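Local structure of probable oxidoreductase (Pseudomonas aeruginosa, 4B7C) at residues B[227-230]-B[231-235]. The protein is a probable oxidoreductase of the medium-chain dehydrogenase/reductase family, which probably uses NADP as cofactor bound to its Rossmann-fold domain. Residues are numbered along the deposited sequence; the frame is centred on the assembly and turned at random.
Sequences GGEI and LDTVL
Gly227 O receives Leu231 N in the first turn of the short helix 228-235, which packs on strand 219-224 of the parallel Rossmann-fold sheet. The bond from Leu231 N to Gly227 O is long, 3.3 Å, with the donor well above the carbonyl plane, 63° out of it. Gly227 and Gly228 both have positive phi, a conformation that glycine adopts easily, as the chain turns into the helix. Gly228 O bonds Asp232 N in the carbonyl plane, and the CB of Leu231 rests 3.5 Å from the same oxygen. The carboxylate of Asp232 turns to the loop beyond, where it meets Arg260 in a salt bridge and the backbone N atoms of Ala263 and Asn264. Glu229 O is gripped twice, by Thr233 N at 2.9 Å and Thr233 OG1 at 3.0 Å, the two donors lying on opposite faces of its plane. With OG1 anti to the carbonyl carbon of Thr233 (chi1 -57°), the hydroxyl donates back to a carbonyl one turn earlier in the same helix. Ile230 faces Leu207 and Ile180, and its CG2 meets Val234 CG2 at 4.2 Å. Ile230 O accepts Val234 N at 2.9 Å, while Val234 CG2 presses against that same oxygen at 3.0 Å.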
# COMPACT_ATOMS: atom_id res chain seq x y z
N GLY B 227 -4.76 -10.59 7.23
CA GLY B 227 -4.06 -10.71 5.97
C GLY B 227 -4.55 -11.90 5.15
O GLY B 227 -5.74 -12.22 5.15
N GLY B 228 -3.63 -12.50 4.41
CA GLY B 228 -3.93 -13.69 3.62
C GLY B 228 -5.06 -13.51 2.62
O GLY B 228 -5.21 -12.44 2.01
N GLU B 229 -5.84 -14.57 2.45
CA GLU B 229 -6.89 -14.62 1.43
C GLU B 229 -8.01 -13.64 1.71
O GLU B 229 -8.63 -13.08 0.79
CB GLU B 229 -7.44 -16.05 1.32
CG GLU B 229 -8.37 -16.28 0.14
CD GLU B 229 -8.95 -17.69 0.12
OE1 GLU B 229 -8.43 -18.58 0.83
OE2 GLU B 229 -9.95 -17.90 -0.61
N ILE B 230 -8.27 -13.40 2.99
CA ILE B 230 -9.28 -12.42 3.38
C ILE B 230 -8.93 -11.02 2.85
O ILE B 230 -9.77 -10.33 2.26
CB ILE B 230 -9.48 -12.38 4.91
CG1 ILE B 230 -10.22 -13.65 5.37
CG2 ILE B 230 -10.29 -11.15 5.29
CD1 ILE B 230 -10.30 -13.81 6.88
N LEU B 231 -7.68 -10.62 3.05
CA LEU B 231 -7.19 -9.33 2.54
C LEU B 231 -7.33 -9.27 1.01
O LEU B 231 -7.83 -8.29 0.45
CB LEU B 231 -5.72 -9.12 2.93
CG LEU B 231 -4.95 -8.01 2.21
CD1 LEU B 231 -5.59 -6.66 2.42
CD2 LEU B 231 -3.50 -8.03 2.67
N ASP B 232 -6.89 -10.34 0.37
CA ASP B 232 -6.90 -10.40 -1.10
C ASP B 232 -8.31 -10.28 -1.67
O ASP B 232 -8.52 -9.61 -2.67
CB ASP B 232 -6.25 -11.70 -1.59
CG ASP B 232 -5.42 -11.50 -2.85
OD1 ASP B 232 -5.32 -10.35 -3.34
OD2 ASP B 232 -4.87 -12.50 -3.35
N THR B 233 -9.28 -10.90 -0.99
CA THR B 233 -10.68 -10.83 -1.41
C THR B 233 -11.27 -9.45 -1.14
O THR B 233 -12.02 -8.91 -1.96
CB THR B 233 -11.54 -11.90 -0.70
OG1 THR B 233 -11.00 -13.19 -0.98
CG2 THR B 233 -12.99 -11.84 -1.18
N VAL B 234 -10.93 -8.87 -0.00
CA VAL B 234 -11.41 -7.53 0.33
C VAL B 234 -10.94 -6.49 -0.69
O VAL B 234 -11.67 -5.57 -1.05
CB VAL B 234 -10.97 -7.14 1.76
CG1 VAL B 234 -11.29 -5.68 2.03
CG2 VAL B 234 -11.65 -8.05 2.77
N LEU B 235 -9.71 -6.67 -1.16
CA LEU B 235 -9.12 -5.77 -2.18
C LEU B 235 -9.95 -5.67 -3.45
O LEU B 235 -9.98 -4.62 -4.09
CB LEU B 235 -7.70 -6.22 -2.54
CG LEU B 235 -6.60 -5.74 -1.58
CD1 LEU B 235 -5.33 -6.55 -1.71
CD2 LEU B 235 -6.33 -4.26 -1.82